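Side-chain contacts in cell wall mannoprotein 1 (Neosartorya fumigata, PDB 5J5L), which binds the fatty acid arachidonic acid and is probably a constitutive cell-wall component targeted by the host's antibody response: residues A[120-125]-A[132-137]; A[7-12]-A[49-54]; A[22-27]-A[81-86]; A[43-48]-A[111-116]. One frame throughout, in Å; residues are numbered along the deposited sequence.

How the contacts relate
The four contacts stitch together a single-chain helical bundle wrapped around arachidonic acid. Contacts 2 and 4 lie closest, their centres about 9 Å apart, and share helix 31-56; a salt bridge of 2.7 Å from Asp-49 OD2 to Lys-113 NZ joins them. Contact 1 packs against both: Ala-120 CB meets Thr-52 O of contact 2, and Thr-137 CG2 meets Asp-115 OD1 of contact 4. Contact 3 stands apart, its centre about 26 Å from that of contact 1, on the other side of the chain's centre. It holds five pocket residues, contact 4 adds Ile-48 and Thr-114, while Thr-137 of contact 1 and Ala-51 of contact 2 have side chains about 11 Å from the lipid.

Contact 1 (A[120-125]-A[132-137]); sequences ALQDIA and TIASGT
The side-chain amide of Gln-122 lies with one face over Ala-134, while its nitrogen reaches Ser-118 OG, one turn back on its own helix, in a hydrogen bond. Helices 100-124 and 127-150 form an antiparallel helical hairpin of the bundle, and their short segments here run at 162° with axes 9.9 Å apart. Across this gap the methyl of Ala-134 lies 3.9 Å from Gln-122 OE1 (CB to OE1), and a small residue suits the place because a flat amide can settle against it. The glutamine chain is extended beyond CG and slides past Ile-133 in the opposite direction, so its methylene CG touches Ile-133 CG2 at 3.5 Å. Ile-133 works with both branches. Its CG1 stands anti to the carbonyl carbon (chi1 -69°) and carries CD1 to Ala-125 CB, 3.9 Å away, more loosely also toward Leu-121. Thr-70 and Leu-73 of helix 63-89 also touch this isoleucine, which therefore plugs a three-helix junction. Thr-137 is tied into the same network through Ser-118, and its OG1 lies 2.7 Å from Ile-133 O, donating from above the carbonyl plane to an oxygen that also accepts from Thr-137 N.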
loop_
_atom_site.group_PDB
_atom_site.type_symbol
_atom_site.label_atom_id
_atom_site.label_comp_id
_atom_site.label_asym_id
_atom_site.label_seq_id
_atom_site.Cartn_x
_atom_site.Cartn_y
_atom_site.Cartn_z
ATOM N N ALA A 120 11.101 6.509 4.180
ATOM C CA ALA A 120 12.397 5.879 3.934
ATOM C C ALA A 120 12.883 6.112 2.494
ATOM O O ALA A 120 14.080 6.319 2.260
ATOM C CB ALA A 120 12.336 4.390 4.250
ATOM N N LEU A 121 11.955 6.118 1.540
ATOM C CA LEU A 121 12.300 6.360 0.134
ATOM C C LEU A 121 12.620 7.833 -0.093
ATOM O O LEU A 121 13.545 8.172 -0.835
ATOM C CB LEU A 121 11.166 5.927 -0.796
ATOM C CG LEU A 121 10.857 4.431 -0.823
ATOM C CD1 LEU A 121 9.637 4.194 -1.687
ATOM C CD2 LEU A 121 12.046 3.615 -1.282
ATOM N N GLN A 122 11.884 8.714 0.571
ATOM C CA GLN A 122 12.204 10.144 0.513
ATOM C C GLN A 122 13.625 10.382 0.986
ATOM O O GLN A 122 14.306 11.257 0.460
ATOM C CB GLN A 122 11.241 10.972 1.363
ATOM C CG GLN A 122 9.848 11.094 0.766
ATOM C CD GLN A 122 8.885 11.838 1.669
ATOM O OE1 GLN A 122 9.198 12.916 2.188
ATOM N NE2 GLN A 122 7.682 11.261 1.859
ATOM N N ASP A 123 14.077 9.601 1.971
ATOM C CA ASP A 123 15.376 9.862 2.606
ATOM C C ASP A 123 16.533 9.630 1.634
ATOM O O ASP A 123 17.567 10.304 1.723
ATOM C CB ASP A 123 15.553 9.007 3.881
ATOM C CG ASP A 123 14.873 9.635 5.128
ATOM O OD1 ASP A 123 14.617 10.863 5.146
ATOM O OD2 ASP A 123 14.609 8.886 6.098
ATOM N N ILE A 124 16.341 8.709 0.691
ATOM C CA ILE A 124 17.386 8.325 -0.259
ATOM C C ILE A 124 17.201 8.866 -1.680
ATOM O O ILE A 124 18.103 8.757 -2.513
ATOM C CB ILE A 124 17.595 6.796 -0.277
ATOM C CG1 ILE A 124 16.333 6.062 -0.743
ATOM C CG2 ILE A 124 18.040 6.326 1.105
ATOM C CD1 ILE A 124 16.540 4.571 -0.875
ATOM N N ALA A 125 16.050 9.458 -1.951
ATOM C CA ALA A 125 15.788 10.096 -3.233
ATOM C C ALA A 125 16.527 11.434 -3.385
ATOM O O ALA A 125 16.979 12.045 -2.402
ATOM C CB ALA A 125 14.296 10.312 -3.396
ATOM N N THR A 132 8.361 15.187 -4.930
ATOM C CA THR A 132 7.406 14.439 -5.749
ATOM C C THR A 132 6.798 13.261 -4.993
ATOM O O THR A 132 5.586 13.005 -5.068
ATOM C CB THR A 132 8.103 13.944 -7.022
ATOM O OG1 THR A 132 8.552 15.079 -7.767
ATOM C CG2 THR A 132 7.183 13.116 -7.873
ATOM N N ILE A 133 7.647 12.541 -4.268
ATOM C CA ILE A 133 7.187 11.427 -3.454
ATOM C C ILE A 133 6.264 11.900 -2.336
ATOM O O ILE A 133 5.212 11.289 -2.087
ATOM C CB ILE A 133 8.365 10.655 -2.840
ATOM C CG1 ILE A 133 9.126 9.925 -3.959
ATOM C CG2 ILE A 133 7.869 9.680 -1.774
ATOM C CD1 ILE A 133 10.471 9.369 -3.548
ATOM N N ALA A 134 6.684 12.949 -1.642
ATOM C CA ALA A 134 5.870 13.534 -0.579
ATOM C C ALA A 134 4.480 13.919 -1.093
ATOM O O ALA A 134 3.478 13.608 -0.454
ATOM C CB ALA A 134 6.570 14.725 0.026
ATOM N N SER A 135 4.437 14.568 -2.255
ATOM C CA SER A 135 3.174 14.980 -2.868
ATOM C C SER A 135 2.275 13.794 -3.184
ATOM O O SER A 135 1.091 13.809 -2.847
ATOM C CB SER A 135 3.419 15.799 -4.137
ATOM O OG SER A 135 4.161 16.974 -3.851
ATOM N N GLY A 136 2.824 12.759 -3.818
ATOM C CA GLY A 136 2.059 11.544 -4.080
ATOM C C GLY A 136 1.599 10.843 -2.813
ATOM O O GLY A 136 0.508 10.289 -2.752
ATOM N N THR A 137 2.438 10.862 -1.787
ATOM C CA THR A 137 2.093 10.246 -0.513
ATOM C C THR A 137 0.932 10.971 0.178
ATOM O O THR A 137 0.079 10.322 0.798
ATOM C CB THR A 137 3.333 10.176 0.404
ATOM O OG1 THR A 137 4.361 9.428 -0.260
ATOM C CG2 THR A 137 2.992 9.483 1.725
#

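Contact 2 (A[7-12]-A[49-54]); sequences LSDLST and DQATAD
In the antiparallel pairing of helices 3-26 and 31-56 within the helical bundle, Asp-9 meets Ala-51 and Asp-54. Asp-9 OD2 and Asp-54 OD2 approach to an unusually short 2.4 Å, so one of the two acids probably holds a proton and donates it. A shared or retained proton would probably ease the repulsion and may raise the pKa of one acid. The side chains cross at about a right angle, yet the carboxylate planes are only 17° apart, nearly coplanar. Asp-9 OD2 also lies 3.3 Å from Asp-54 CB, so this oxygen is close to the CB as well as to one oxygen of its partner. With its CG beside the backbone N (chi1 -71°), Asp-9 sends its acid across to the facing helix.

The local segments of this antiparallel pair run at 166° with axes 9.2 Å apart. Ala-51 faces Asp-9 directly, and its small side chain permits this approach, with the two CA atoms separated by 5.4 Å. Ala-51 CB meets Asp-9 CB at 3.8 Å, a plain methyl-to-methylene touch. Ala-51 is also touched by Ile-13, one turn on from Asp-9 on helix 3-26, and by Leu-117 of helix 100-124. Asp-54 in turn packs on Thr-5, one turn before Asp-9 on helix 3-26, while its backbone oxygen accepts a hydrogen bond from Thr-58 OG1.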
loop_
_atom_site.group_PDB
_atom_site.type_symbol
_atom_site.label_atom_id
_atom_site.label_comp_id
_atom_site.label_asym_id
_atom_site.label_seq_id
_atom_site.Cartn_x
_atom_site.Cartn_y
_atom_site.Cartn_z
ATOM N N LEU A 7 13.223 -1.828 -6.141
ATOM C CA LEU A 7 12.273 -1.892 -7.269
ATOM C C LEU A 7 11.527 -3.225 -7.279
ATOM O O LEU A 7 10.305 -3.251 -7.485
ATOM C CB LEU A 7 12.966 -1.672 -8.599
ATOM C CG LEU A 7 13.573 -0.276 -8.768
ATOM C CD1 LEU A 7 14.447 -0.206 -10.001
ATOM C CD2 LEU A 7 12.495 0.775 -8.829
ATOM N N SER A 8 12.254 -4.312 -7.050
ATOM C CA SER A 8 11.644 -5.634 -6.977
ATOM C C SER A 8 10.631 -5.665 -5.816
ATOM O O SER A 8 9.523 -6.205 -5.958
ATOM C CB SER A 8 12.728 -6.699 -6.805
ATOM O OG SER A 8 12.168 -7.997 -6.700
ATOM N N ASP A 9 11.012 -5.077 -4.678
ATOM C CA ASP A 9 10.126 -5.007 -3.512
ATOM C C ASP A 9 8.834 -4.266 -3.844
ATOM O O ASP A 9 7.755 -4.665 -3.410
ATOM C CB ASP A 9 10.778 -4.264 -2.347
ATOM C CG ASP A 9 11.901 -5.023 -1.684
ATOM O OD1 ASP A 9 12.057 -6.267 -1.857
ATOM O OD2 ASP A 9 12.632 -4.359 -0.907
ATOM N N LEU A 10 8.954 -3.152 -4.561
ATOM C CA LEU A 10 7.786 -2.353 -4.915
ATOM C C LEU A 10 6.885 -3.099 -5.904
ATOM O O LEU A 10 5.663 -2.968 -5.854
ATOM C CB LEU A 10 8.198 -1.003 -5.467
ATOM C CG LEU A 10 8.839 -0.063 -4.425
ATOM C CD1 LEU A 10 9.472 1.144 -5.107
ATOM C CD2 LEU A 10 7.867 0.366 -3.347
ATOM N N SER A 11 7.483 -3.885 -6.780
ATOM C CA SER A 11 6.688 -4.674 -7.730
ATOM C C SER A 11 5.869 -5.741 -7.005
ATOM O O SER A 11 4.711 -5.989 -7.337
ATOM C CB SER A 11 7.595 -5.337 -8.750
ATOM O OG SER A 11 6.851 -5.985 -9.767
ATOM N N THR A 12 6.485 -6.373 -6.015
ATOM C CA THR A 12 5.807 -7.378 -5.196
ATOM C C THR A 12 4.606 -6.740 -4.481
ATOM O O THR A 12 3.515 -7.317 -4.408
ATOM C CB THR A 12 6.798 -8.006 -4.194
ATOM O OG1 THR A 12 7.804 -8.749 -4.907
ATOM C CG2 THR A 12 6.095 -8.943 -3.218
ATOM N N ASP A 49 6.756 -3.670 4.788
ATOM C CA ASP A 49 7.792 -3.601 5.825
ATOM C C ASP A 49 9.150 -4.052 5.277
ATOM O O ASP A 49 10.179 -3.470 5.634
ATOM C CB ASP A 49 7.403 -4.420 7.053
ATOM C CG ASP A 49 6.298 -3.755 7.878
ATOM O OD1 ASP A 49 5.993 -2.560 7.644
ATOM O OD2 ASP A 49 5.729 -4.425 8.757
ATOM N N GLN A 50 9.155 -5.044 4.376
ATOM C CA GLN A 50 10.404 -5.488 3.751
ATOM C C GLN A 50 11.005 -4.374 2.892
ATOM O O GLN A 50 12.218 -4.129 2.949
ATOM C CB GLN A 50 10.179 -6.749 2.912
ATOM C CG GLN A 50 11.435 -7.260 2.200
ATOM C CD GLN A 50 12.512 -7.709 3.168
ATOM O OE1 GLN A 50 13.595 -7.126 3.223
ATOM N NE2 GLN A 50 12.214 -8.736 3.952
ATOM N N ALA A 51 10.162 -3.718 2.097
ATOM C CA ALA A 51 10.588 -2.578 1.272
ATOM C C ALA A 51 11.191 -1.454 2.132
ATOM O O ALA A 51 12.243 -0.899 1.796
ATOM C CB ALA A 51 9.437 -2.049 0.437
ATOM N N THR A 52 10.523 -1.139 3.243
ATOM C CA THR A 52 11.032 -0.142 4.184
ATOM C C THR A 52 12.420 -0.518 4.712
ATOM O O THR A 52 13.347 0.311 4.731
ATOM C CB THR A 52 10.047 0.025 5.352
ATOM O OG1 THR A 52 8.783 0.449 4.840
ATOM C CG2 THR A 52 10.546 1.049 6.339
ATOM N N ALA A 53 12.584 -1.774 5.125
ATOM C CA ALA A 53 13.863 -2.236 5.649
ATOM C C ALA A 53 14.962 -2.152 4.589
ATOM O O ALA A 53 16.090 -1.744 4.867
ATOM C CB ALA A 53 13.748 -3.660 6.180
ATOM N N ASP A 54 14.626 -2.545 3.367
ATOM C CA ASP A 54 15.573 -2.491 2.268
ATOM C C ASP A 54 15.954 -1.048 1.928
ATOM O O ASP A 54 17.120 -0.765 1.620
ATOM C CB ASP A 54 15.009 -3.224 1.036
ATOM C CG ASP A 54 15.020 -4.747 1.206
ATOM O OD1 ASP A 54 15.821 -5.250 2.023
ATOM O OD2 ASP A 54 14.239 -5.452 0.530
#

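Contact 3 (A[22-27]-A[81-86]); sequences QHFNEF and VTSLDA. With ACD (arachidonic acid), chain B.
Apolar packing brings Phe-24 and Ala-86 together: Phe-24 CB meets Ala-86 CB at 3.8 Å, and the alanine methyl lies at the edge of the ring, small enough to let the helices approach. Lipid contacts follow from where these side chains end. Phe-24 presents its edge to arachidonic acid, with C14 in the ring plane, 3.6 Å from CZ, and carboxyl oxygen O1 near the plane beside CD1. Phe-27 instead offers a face, C3 of the ligand sitting over the ring centre. Its CG is anti to the backbone N (chi1 -173°), which sets the flat ring along the carboxyl end of the lipid. Farther along the chain, Leu-84 CD2 touches C16 at 3.7 Å. Among the polar groups, the Ser-83 hydroxyl comes obliquely to the Phe-24 ring, OG 3.4 Å from CE2, and makes a weak hydrogen bond with Thr-21 OG1. A water donates to both Asn-25 OD1 and Ala-86 O, each 2.8 Å away, on the solvent-exposed side, where an amide is at home. The segments run at 24° in this pocket of the helical bundle, the crossing flanked by helix 31-56 behind His-23, helix 91-97 against Phe-27 and helix 127-150 against Leu-84.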
loop_
_atom_site.group_PDB
_atom_site.type_symbol
_atom_site.label_atom_id
_atom_site.label_comp_id
_atom_site.label_asym_id
_atom_site.label_seq_id
_atom_site.Cartn_x
_atom_site.Cartn_y
_atom_site.Cartn_z
ATOM N N GLN A 22 -8.764 -8.035 -6.499
ATOM C CA GLN A 22 -9.497 -9.174 -7.057
ATOM C C GLN A 22 -10.361 -9.872 -6.009
ATOM O O GLN A 22 -11.520 -10.249 -6.295
ATOM C CB GLN A 22 -8.535 -10.171 -7.709
ATOM C CG GLN A 22 -7.937 -9.712 -9.025
ATOM C CD GLN A 22 -6.978 -10.740 -9.604
ATOM O OE1 GLN A 22 -6.058 -11.207 -8.925
ATOM N NE2 GLN A 22 -7.187 -11.096 -10.861
ATOM N N HIS A 23 -9.809 -10.063 -4.813
ATOM C CA HIS A 23 -10.574 -10.607 -3.690
ATOM C C HIS A 23 -11.772 -9.728 -3.367
ATOM O O HIS A 23 -12.893 -10.235 -3.227
ATOM C CB HIS A 23 -9.718 -10.776 -2.435
ATOM C CG HIS A 23 -8.842 -11.985 -2.471
ATOM N ND1 HIS A 23 -9.226 -13.193 -1.939
ATOM C CD2 HIS A 23 -7.600 -12.172 -2.975
ATOM C CE1 HIS A 23 -8.269 -14.082 -2.133
ATOM N NE2 HIS A 23 -7.262 -13.483 -2.747
ATOM N N PHE A 24 -11.542 -8.420 -3.259
ATOM C CA PHE A 24 -12.623 -7.494 -2.899
ATOM C C PHE A 24 -13.780 -7.565 -3.873
ATOM O O PHE A 24 -14.934 -7.639 -3.460
ATOM C CB PHE A 24 -12.156 -6.042 -2.807
ATOM C CG PHE A 24 -11.043 -5.806 -1.816
ATOM C CD1 PHE A 24 -10.871 -6.622 -0.713
ATOM C CD2 PHE A 24 -10.182 -4.755 -2.002
ATOM C CE1 PHE A 24 -9.846 -6.399 0.193
ATOM C CE2 PHE A 24 -9.162 -4.519 -1.105
ATOM C CZ PHE A 24 -8.985 -5.349 -0.013
ATOM N N ASN A 25 -13.467 -7.591 -5.161
ATOM C CA ASN A 25 -14.491 -7.585 -6.203
ATOM C C ASN A 25 -15.344 -8.857 -6.229
ATOM O O ASN A 25 -16.496 -8.825 -6.683
ATOM C CB ASN A 25 -13.848 -7.323 -7.564
ATOM C CG ASN A 25 -13.344 -5.897 -7.699
ATOM O OD1 ASN A 25 -13.891 -4.973 -7.092
ATOM N ND2 ASN A 25 -12.335 -5.706 -8.523
ATOM N N GLU A 26 -14.800 -9.955 -5.696
ATOM C CA GLU A 26 -15.528 -11.214 -5.547
ATOM C C GLU A 26 -16.238 -11.406 -4.203
ATOM O O GLU A 26 -16.967 -12.378 -4.055
ATOM C CB GLU A 26 -14.578 -12.407 -5.713
ATOM C CG GLU A 26 -14.010 -12.604 -7.100
ATOM C CD GLU A 26 -12.904 -13.651 -7.125
ATOM O OE1 GLU A 26 -12.608 -14.255 -6.059
ATOM O OE2 GLU A 26 -12.317 -13.856 -8.211
ATOM N N PHE A 27 -16.026 -10.511 -3.234
ATOM C CA PHE A 27 -16.513 -10.712 -1.872
ATOM C C PHE A 27 -18.036 -10.716 -1.804
ATOM O O PHE A 27 -18.693 -9.790 -2.315
ATOM C CB PHE A 27 -15.955 -9.627 -0.954
ATOM C CG PHE A 27 -16.261 -9.822 0.515
ATOM C CD1 PHE A 27 -16.041 -11.029 1.145
ATOM C CD2 PHE A 27 -16.677 -8.736 1.290
ATOM C CE1 PHE A 27 -16.299 -11.180 2.494
ATOM C CE2 PHE A 27 -16.944 -8.888 2.643
ATOM C CZ PHE A 27 -16.753 -10.114 3.244
ATOM N N VAL A 81 -5.714 3.481 -4.837
ATOM C CA VAL A 81 -7.024 4.105 -4.906
ATOM C C VAL A 81 -8.072 3.105 -5.426
ATOM O O VAL A 81 -9.163 2.988 -4.857
ATOM C CB VAL A 81 -7.011 5.371 -5.773
ATOM C CG1 VAL A 81 -8.437 5.863 -6.012
ATOM C CG2 VAL A 81 -6.168 6.457 -5.112
ATOM N N THR A 82 -7.722 2.363 -6.475
ATOM C CA THR A 82 -8.626 1.341 -7.020
ATOM C C THR A 82 -8.966 0.280 -5.957
ATOM O O THR A 82 -10.134 -0.123 -5.804
ATOM C CB THR A 82 -8.018 0.686 -8.284
ATOM O OG1 THR A 82 -7.898 1.669 -9.327
ATOM C CG2 THR A 82 -8.883 -0.479 -8.788
ATOM N N SER A 83 -7.956 -0.156 -5.213
ATOM C CA SER A 83 -8.139 -1.195 -4.199
ATOM C C SER A 83 -9.011 -0.701 -3.060
ATOM O O SER A 83 -9.952 -1.399 -2.620
ATOM C CB SER A 83 -6.771 -1.688 -3.687
ATOM O OG SER A 83 -6.882 -2.899 -2.973
ATOM N N LEU A 84 -8.732 0.511 -2.593
ATOM C CA LEU A 84 -9.532 1.123 -1.545
ATOM C C LEU A 84 -10.980 1.328 -2.004
ATOM O O LEU A 84 -11.916 1.043 -1.246
ATOM C CB LEU A 84 -8.913 2.437 -1.107
ATOM C CG LEU A 84 -7.598 2.284 -0.323
ATOM C CD1 LEU A 84 -6.932 3.624 -0.138
ATOM C CD2 LEU A 84 -7.859 1.610 1.017
ATOM N N ASP A 85 -11.163 1.777 -3.249
ATOM C CA ASP A 85 -12.515 1.925 -3.809
ATOM C C ASP A 85 -13.251 0.588 -3.780
ATOM O O ASP A 85 -14.441 0.531 -3.486
ATOM C CB ASP A 85 -12.488 2.433 -5.258
ATOM C CG ASP A 85 -12.135 3.928 -5.376
ATOM O OD1 ASP A 85 -12.193 4.644 -4.358
ATOM O OD2 ASP A 85 -11.815 4.392 -6.499
ATOM N N ALA A 86 -12.537 -0.478 -4.098
ATOM C CA ALA A 86 -13.139 -1.818 -4.201
ATOM C C ALA A 86 -13.633 -2.362 -2.870
ATOM O O ALA A 86 -14.703 -2.958 -2.816
ATOM C CB ALA A 86 -12.160 -2.786 -4.827
HETATM C C1 ACD B . -12.605 -9.854 1.077
HETATM C C2 ACD B . -12.121 -9.022 2.240
HETATM C C3 ACD B . -13.304 -8.483 3.019
HETATM C C4 ACD B . -12.852 -7.924 4.370
HETATM C C5 ACD B . -12.058 -8.962 5.127
HETATM C C6 ACD B . -10.789 -8.811 5.547
HETATM C C7 ACD B . -9.989 -7.542 5.385
HETATM C C8 ACD B . -8.940 -7.644 4.290
HETATM C C9 ACD B . -8.598 -6.621 3.490
HETATM C C10 ACD B . -9.227 -5.239 3.511
HETATM C C11 ACD B . -8.383 -4.265 4.292
HETATM C C12 ACD B . -7.751 -3.189 3.803
HETATM C C13 ACD B . -7.713 -2.726 2.361
HETATM C C14 ACD B . -6.505 -3.411 1.744
HETATM C C15 ACD B . -5.734 -2.882 0.788
HETATM C C16 ACD B . -5.963 -1.516 0.203
HETATM C C17 ACD B . -4.688 -1.050 -0.485
HETATM C C18 ACD B . -3.579 -0.760 0.510
HETATM C C19 ACD B . -2.378 -0.152 -0.172
HETATM C C20 ACD B . -1.076 -0.398 0.546
HETATM O O1 ACD B . -12.795 -9.230 0.025
HETATM O O2 ACD B . -12.766 -11.085 1.186
HETATM O O HOH W 1 -15.713 -4.160 -5.078
#

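Contact 4 (A[43-48]-A[111-116]); sequences QLESDI and QSKTDA
Charge and chain packing meet at Lys-113, whose aliphatic length lies against Glu-45 and crosses it obliquely. Glu-45 OE1 comes 3.4 Å from Lys-113 CE, and Glu-45 CB 3.9 Å from Lys-113 CD. OE1 stays 4.5 Å from Lys-113 NZ, too far for a salt bridge though probably near enough for some electrostatic attraction. The ammonium group goes instead to Asp-49 OD2. The lysine chain is extended until its last bond, where a bend (chi4 -59°) turns NZ aside; a long flexible residue thus packs with its methylenes and still delivers its charge.

Van der Waals contacts centre on Ile-48. Its CG2 touches Lys-113 O at 3.4 Å and Lys-113 CB at 3.8 Å, and its CD1 reaches Thr-114 OG1 at 3.8 Å. These helices, 31-56 and 100-124, run in the same sense within the helical bundle, the segments crossing at 22° with axes 9.7 Å apart. Ile-48 and Thr-114 belong to the arachidonic acid pocket and both touch the lipid; the branched aliphatic side chain of Ile-48 makes a good wall for it. The threonine hydroxyl is engaged by Leu-110 O, one turn back, a hydrogen bond that satisfies it beside the hydrocarbon chain.

A polar bond within helix 31-56 stands apart: Gln-43 NE2 donates to Asp-47 OD1 over 3.0 Å, the oxygen lying in the amide plane while the donor sits above the carboxylate plane.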
loop_
_atom_site.group_PDB
_atom_site.type_symbol
_atom_site.label_atom_id
_atom_site.label_comp_id
_atom_site.label_asym_id
_atom_site.label_seq_id
_atom_site.Cartn_x
_atom_site.Cartn_y
_atom_site.Cartn_z
ATOM N N GLN A 43 0.309 -10.581 3.986
ATOM C CA GLN A 43 1.465 -10.655 3.071
ATOM C C GLN A 43 1.845 -9.256 2.592
ATOM O O GLN A 43 3.032 -8.896 2.551
ATOM C CB GLN A 43 1.160 -11.559 1.883
ATOM C CG GLN A 43 2.384 -11.885 1.033
ATOM C CD GLN A 43 3.508 -12.532 1.832
ATOM O OE1 GLN A 43 3.325 -13.572 2.464
ATOM N NE2 GLN A 43 4.693 -11.914 1.804
ATOM N N LEU A 44 0.837 -8.463 2.250
ATOM C CA LEU A 44 1.055 -7.085 1.818
ATOM C C LEU A 44 1.757 -6.282 2.913
ATOM O O LEU A 44 2.741 -5.590 2.644
ATOM C CB LEU A 44 -0.263 -6.414 1.413
ATOM C CG LEU A 44 -0.256 -4.917 1.087
ATOM C CD1 LEU A 44 0.783 -4.583 0.031
ATOM C CD2 LEU A 44 -1.635 -4.449 0.659
ATOM N N GLU A 45 1.263 -6.384 4.144
ATOM C CA GLU A 45 1.917 -5.708 5.274
ATOM C C GLU A 45 3.401 -6.082 5.389
ATOM O O GLU A 45 4.266 -5.214 5.539
ATOM C CB GLU A 45 1.199 -6.013 6.593
ATOM C CG GLU A 45 -0.179 -5.381 6.746
ATOM C CD GLU A 45 -0.727 -5.467 8.170
ATOM O OE1 GLU A 45 0.032 -5.742 9.113
ATOM O OE2 GLU A 45 -1.938 -5.254 8.368
ATOM N N SER A 46 3.686 -7.379 5.293
ATOM C CA SER A 46 5.044 -7.891 5.383
ATOM C C SER A 46 5.913 -7.335 4.251
ATOM O O SER A 46 7.067 -6.966 4.466
ATOM C CB SER A 46 5.023 -9.422 5.310
ATOM O OG SER A 46 6.306 -9.975 5.510
ATOM N N ASP A 47 5.355 -7.328 3.049
ATOM C CA ASP A 47 6.072 -6.853 1.863
ATOM C C ASP A 47 6.369 -5.352 1.924
ATOM O O ASP A 47 7.442 -4.916 1.475
ATOM C CB ASP A 47 5.300 -7.238 0.591
ATOM C CG ASP A 47 5.302 -8.770 0.337
ATOM O OD1 ASP A 47 6.197 -9.477 0.851
ATOM O OD2 ASP A 47 4.413 -9.267 -0.387
ATOM N N ILE A 48 5.457 -4.572 2.490
ATOM C CA ILE A 48 5.698 -3.138 2.663
ATOM C C ILE A 48 6.832 -2.952 3.674
ATOM O O ILE A 48 7.754 -2.176 3.442
ATOM C CB ILE A 48 4.426 -2.384 3.129
ATOM C CG1 ILE A 48 3.355 -2.369 2.015
ATOM C CG2 ILE A 48 4.768 -0.952 3.541
ATOM C CD1 ILE A 48 1.971 -2.008 2.473
ATOM N N GLN A 111 -1.767 2.099 6.300
ATOM C CA GLN A 111 -1.421 3.506 6.199
ATOM C C GLN A 111 -0.106 3.760 6.950
ATOM O O GLN A 111 0.786 4.422 6.419
ATOM C CB GLN A 111 -2.506 4.431 6.719
ATOM C CG GLN A 111 -2.107 5.882 6.499
ATOM C CD GLN A 111 -3.197 6.884 6.743
ATOM O OE1 GLN A 111 -4.159 6.631 7.459
ATOM N NE2 GLN A 111 -3.026 8.061 6.163
ATOM N N SER A 112 0.005 3.271 8.187
ATOM C CA SER A 112 1.225 3.474 8.967
ATOM C C SER A 112 2.456 2.929 8.246
ATOM O O SER A 112 3.517 3.597 8.158
ATOM C CB SER A 112 1.088 2.804 10.340
ATOM O OG SER A 112 2.249 3.005 11.120
ATOM N N LYS A 113 2.322 1.709 7.752
ATOM C CA LYS A 113 3.443 1.019 7.110
ATOM C C LYS A 113 3.807 1.674 5.771
ATOM O O LYS A 113 4.997 1.807 5.445
ATOM C CB LYS A 113 3.147 -0.474 6.957
ATOM C CG LYS A 113 3.066 -1.220 8.278
ATOM C CD LYS A 113 2.633 -2.662 8.083
ATOM C CE LYS A 113 2.467 -3.357 9.427
ATOM N NZ LYS A 113 3.723 -3.358 10.223
ATOM N N THR A 114 2.795 2.107 5.026
ATOM C CA THR A 114 3.025 2.802 3.747
ATOM C C THR A 114 3.685 4.173 3.991
ATOM O O THR A 114 4.605 4.578 3.264
ATOM C CB THR A 114 1.715 2.988 2.977
ATOM O OG1 THR A 114 1.143 1.698 2.727
ATOM C CG2 THR A 114 1.953 3.720 1.633
ATOM N N ASP A 115 3.230 4.875 5.019
ATOM C CA ASP A 115 3.847 6.157 5.369
ATOM C C ASP A 115 5.333 5.980 5.727
ATOM O O ASP A 115 6.180 6.805 5.345
ATOM C CB ASP A 115 3.084 6.820 6.514
ATOM C CG ASP A 115 1.734 7.366 6.082
ATOM O OD1 ASP A 115 1.484 7.402 4.860
ATOM O OD2 ASP A 115 0.927 7.758 6.952
ATOM N N ALA A 116 5.653 4.907 6.460
ATOM C CA ALA A 116 7.032 4.636 6.839
ATOM C C ALA A 116 7.873 4.344 5.605
ATOM O O ALA A 116 9.032 4.784 5.513
ATOM C CB ALA A 116 7.106 3.464 7.816
#